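Local atomic coordinates of exopolyphosphatase-related protein (Archaeoglobus fulgidus, PDB entry 3LLV), a protein that is of unconfirmed function, possibly nucleic acid binding, and has a Rossmann-type NAD(P)-binding TrkA-N domain as its N-terminal part. Residues 106-109 with 110-113; 81-84 with 85-89. All coordinates share one frame; numbering follows the deposited sequence.

Interaction 1: residues 106-109 with 110-113; sequences PKKK and EEFE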
# COMPACT_ATOMS: atom_id res chain seq x y z
N PRO A 106 -2.29 9.72 -14.49
CA PRO A 106 -3.04 10.85 -13.95
C PRO A 106 -4.53 10.88 -14.30
O PRO A 106 -5.32 11.34 -13.50
CB PRO A 106 -2.34 12.08 -14.56
CG PRO A 106 -0.96 11.64 -14.82
CD PRO A 106 -0.96 10.13 -14.98
N LYS A 107 -4.91 10.42 -15.49
CA LYS A 107 -6.33 10.41 -15.86
C LYS A 107 -7.20 9.58 -14.91
O LYS A 107 -8.42 9.78 -14.84
CB LYS A 107 -6.53 9.95 -17.32
CG LYS A 107 -6.27 8.45 -17.52
CD LYS A 107 -6.38 8.10 -19.01
CE LYS A 107 -6.07 6.64 -19.28
NZ LYS A 107 -6.54 6.23 -20.62
N LYS A 108 -6.56 8.66 -14.19
CA LYS A 108 -7.26 7.73 -13.30
C LYS A 108 -7.42 8.22 -11.87
O LYS A 108 -8.07 7.56 -11.07
CB LYS A 108 -6.59 6.34 -13.33
CG LYS A 108 -6.63 5.71 -14.73
CD LYS A 108 -6.10 4.28 -14.76
CE LYS A 108 -6.17 3.76 -16.21
NZ LYS A 108 -5.73 2.35 -16.38
N LYS A 109 -6.86 9.39 -11.54
CA LYS A 109 -6.89 9.86 -10.15
C LYS A 109 -8.34 9.94 -9.63
O LYS A 109 -8.64 9.46 -8.53
CB LYS A 109 -6.15 11.20 -10.00
CG LYS A 109 -6.05 11.70 -8.56
CD LYS A 109 -5.30 13.03 -8.47
CE LYS A 109 -5.52 13.72 -7.13
NZ LYS A 109 -4.88 15.07 -7.05
N GLU A 110 -9.22 10.53 -10.42
CA GLU A 110 -10.60 10.78 -10.00
C GLU A 110 -11.34 9.50 -9.67
O GLU A 110 -12.02 9.43 -8.64
CB GLU A 110 -11.37 11.59 -11.04
CG GLU A 110 -12.81 11.94 -10.61
CD GLU A 110 -12.89 12.75 -9.30
OE1 GLU A 110 -11.88 13.38 -8.90
OE2 GLU A 110 -13.98 12.76 -8.67
N GLU A 111 -11.21 8.49 -10.53
CA GLU A 111 -11.87 7.21 -10.26
C GLU A 111 -11.37 6.54 -8.97
O GLU A 111 -12.16 5.89 -8.27
CB GLU A 111 -11.82 6.26 -11.45
CG GLU A 111 -10.49 5.60 -11.70
CD GLU A 111 -10.52 4.62 -12.87
OE1 GLU A 111 -9.44 4.12 -13.23
OE2 GLU A 111 -11.60 4.36 -13.44
N PHE A 112 -10.09 6.73 -8.62
CA PHE A 112 -9.59 6.21 -7.35
C PHE A 112 -10.20 6.98 -6.17
O PHE A 112 -10.59 6.39 -5.16
CB PHE A 112 -8.06 6.21 -7.31
CG PHE A 112 -7.45 5.02 -8.00
CD1 PHE A 112 -7.10 3.88 -7.27
CD2 PHE A 112 -7.27 5.01 -9.37
CE1 PHE A 112 -6.56 2.78 -7.90
CE2 PHE A 112 -6.73 3.92 -10.02
CZ PHE A 112 -6.37 2.78 -9.27
N GLU A 113 -10.30 8.30 -6.32
CA GLU A 113 -10.96 9.10 -5.30
C GLU A 113 -12.42 8.68 -5.13
O GLU A 113 -12.87 8.45 -4.01
CB GLU A 113 -10.78 10.61 -5.58
CG GLU A 113 -9.28 10.97 -5.49
CD GLU A 113 -9.00 12.43 -5.63
OE1 GLU A 113 -9.87 13.16 -6.14
OE2 GLU A 113 -7.89 12.85 -5.24
O HOH W 1 -8.29 12.21 -12.84
O HOH W 2 -10.50 8.90 -13.27
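K109 lays its aliphatic chain across E113 one turn further on, in the short helix 109-114 that follows strand 99-103 in the Rossmann fold of this TrkA-N domain. The closest touch is made by a methylene and not by the amine: K109 CE lies 3.2 Å from E113 OE2, while K109 NZ stays 4.2 Å from that oxygen, beyond a salt bridge though probably still attracted. CG of K109 stands opposite the backbone N (chi1 -176°) and the chain runs extended from there, which carries CE past the carboxylate. With an alanine here, E113 would probably lose both the methylene cover and the nearby positive charge. On another side of the turn, K108 and E111 run side by side in the same direction, E111 OE1 lying 3.6 Å from K108 CG; the K108 amine itself goes on to a salt bridge with E82 of helix 81-94. The F112 ring meets the first turn edge-on: K108 O lies in the ring plane, 3.2 Å from F112 CD2. That carbonyl also accepts the N-H of F112, and K109 O accepts from E113 N at 3.0 Å. Further out, F112 is buried against V101 and V103 of strand 99-103 and V120 of strand 119-122, so its ring fills the interface between helix 109-114, the sheet and helix 81-94. Two waters bridge the turn that leads into the helix. One donates to P106 O and accepts from E110 N; the other donates to K107 O and accepts from E111 N, with 2.9 Å between the water and E111 N.

Interaction 2: residues 81-84 with 85-89; sequences DEFN and LKILK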
# COMPACT_ATOMS: atom_id res chain seq x y z
N ASP A 81 -2.32 -0.10 -11.97
CA ASP A 81 -3.53 0.69 -11.66
C ASP A 81 -4.79 -0.16 -11.60
O ASP A 81 -5.58 -0.04 -10.66
CB ASP A 81 -3.74 1.83 -12.67
CG ASP A 81 -2.75 2.97 -12.49
OD1 ASP A 81 -2.03 2.98 -11.47
OD2 ASP A 81 -2.68 3.88 -13.38
N GLU A 82 -5.00 -1.02 -12.59
CA GLU A 82 -6.27 -1.75 -12.62
C GLU A 82 -6.39 -2.68 -11.42
O GLU A 82 -7.46 -2.78 -10.81
CB GLU A 82 -6.47 -2.47 -13.96
CG GLU A 82 -6.78 -1.47 -15.12
CD GLU A 82 -7.89 -0.46 -14.77
OE1 GLU A 82 -8.99 -0.88 -14.31
OE2 GLU A 82 -7.67 0.77 -14.98
N PHE A 83 -5.27 -3.29 -11.04
CA PHE A 83 -5.23 -4.15 -9.87
C PHE A 83 -5.45 -3.37 -8.58
O PHE A 83 -6.21 -3.81 -7.70
CB PHE A 83 -3.92 -4.97 -9.81
CG PHE A 83 -3.99 -6.16 -8.90
CD1 PHE A 83 -5.00 -7.13 -9.08
CD2 PHE A 83 -3.05 -6.35 -7.90
CE1 PHE A 83 -5.06 -8.23 -8.24
CE2 PHE A 83 -3.11 -7.47 -7.06
CZ PHE A 83 -4.11 -8.41 -7.23
N ASN A 84 -4.82 -2.20 -8.48
CA ASN A 84 -4.97 -1.36 -7.29
C ASN A 84 -6.42 -0.91 -7.10
O ASN A 84 -6.88 -0.79 -5.98
CB ASN A 84 -4.04 -0.13 -7.38
CG ASN A 84 -2.58 -0.48 -7.11
OD1 ASN A 84 -2.22 -1.65 -6.91
ND2 ASN A 84 -1.73 0.54 -7.14
N LEU A 85 -7.14 -0.68 -8.20
CA LEU A 85 -8.52 -0.23 -8.10
C LEU A 85 -9.36 -1.38 -7.56
O LEU A 85 -10.22 -1.18 -6.68
CB LEU A 85 -9.03 0.28 -9.47
CG LEU A 85 -10.41 0.91 -9.47
CD1 LEU A 85 -10.42 2.20 -8.62
CD2 LEU A 85 -10.82 1.25 -10.88
N LYS A 86 -9.08 -2.59 -8.05
CA LYS A 86 -9.77 -3.78 -7.55
C LYS A 86 -9.49 -4.00 -6.07
O LYS A 86 -10.42 -4.35 -5.30
CB LYS A 86 -9.36 -5.00 -8.36
CG LYS A 86 -10.03 -5.08 -9.71
CD LYS A 86 -9.50 -6.28 -10.48
CE LYS A 86 -10.46 -6.73 -11.56
NZ LYS A 86 -10.76 -5.65 -12.54
N ILE A 87 -8.25 -3.75 -5.66
CA ILE A 87 -7.88 -3.90 -4.26
C ILE A 87 -8.63 -2.90 -3.40
O ILE A 87 -9.23 -3.25 -2.36
CB ILE A 87 -6.36 -3.70 -4.06
CG1 ILE A 87 -5.57 -4.86 -4.71
CG2 ILE A 87 -6.03 -3.50 -2.59
CD1 ILE A 87 -4.10 -4.56 -4.85
N LEU A 88 -8.66 -1.65 -3.86
CA LEU A 88 -9.30 -0.57 -3.12
C LEU A 88 -10.81 -0.87 -2.98
O LEU A 88 -11.39 -0.63 -1.93
CB LEU A 88 -9.09 0.76 -3.86
CG LEU A 88 -9.87 1.99 -3.34
CD1 LEU A 88 -9.50 2.28 -1.88
CD2 LEU A 88 -9.59 3.22 -4.23
N LYS A 89 -11.44 -1.36 -4.05
CA LYS A 89 -12.87 -1.66 -4.00
C LYS A 89 -13.18 -2.81 -3.04
O LYS A 89 -14.18 -2.76 -2.32
CB LYS A 89 -13.39 -1.96 -5.40
CG LYS A 89 -13.53 -0.67 -6.24
CD LYS A 89 -13.96 -0.94 -7.69
CE LYS A 89 -13.99 0.35 -8.48
NZ LYS A 89 -14.29 0.14 -9.93
O HOH W 3 -9.85 -2.31 -12.12
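F83 and I87 pack one turn apart on helix 81-94, the crossover helix of the beta-alpha-beta unit formed with strands 73-76 and 99-103 of the Rossmann fold. Among the apolar contacts, the I87 branch comes over one face of the F83 ring: CG1 stands 4.2 Å above the plane, displaced toward the rim, and the closest side-chain approach is I87 CD1 to F83 CD2 at 3.7 Å. F83 CG lies opposite the backbone N and beside the carbonyl carbon (chi1 -161°), which sets the ring toward the following turn, where I87 lies. I87 also runs alongside N84, with both side chains pointing the same way; I87 and N84 both reach I76 of strand 73-76, and L88 joins them there. L85 turns instead to E111 and F112 of helix 109-114. The backbone bonds are those of a regular alpha-helix: L85 N to D81 O, K86 N to E82 O, I87 N to F83 O and L88 N to N84 O, the last at 2.9 Å. Polar side chains at the start of the helix find partners in neighbouring loops and strands. The buried D81 carboxylate takes the backbone N-H groups of S104 and S105, one on each oxygen, and N84 ND2 donates to the carbonyls of R102 and G78, which holds the amide in place. The charged ends of E82 and K86 do not meet: E82 OE1 and K86 NZ are 5.4 Å apart, and E82 OE2 pairs with K108. A water joins the two residues, donating to E82 O and to E82 OE1, and only weakly accepting from K86 NZ at 3.5 Å.

How the interactions relate
Interactions 1 and 2 belong to helix 81-94 and to the turn leading into helix 109-114 of one Rossmann domain, 81-89 preceding 106-113 along the chain, with strand 99-103 between them; their centres are about 11 Å apart and they touch directly. At the solvent side, K108 NZ forms a salt bridge with E82 OE2 at 2.9 Å. E111 OE1 lies 4.2 Å from that same E82 oxygen, so the lysine probably offsets the repulsion between the two carboxylates. Deeper in, the F112 ring tip, CZ, reaches D81 O at 3.2 Å, and F112 O meets L88 CD2 at 3.5 Å. Together these touches join helix 81-94 to the 106-113 turn and helix on one side of the domain's centre.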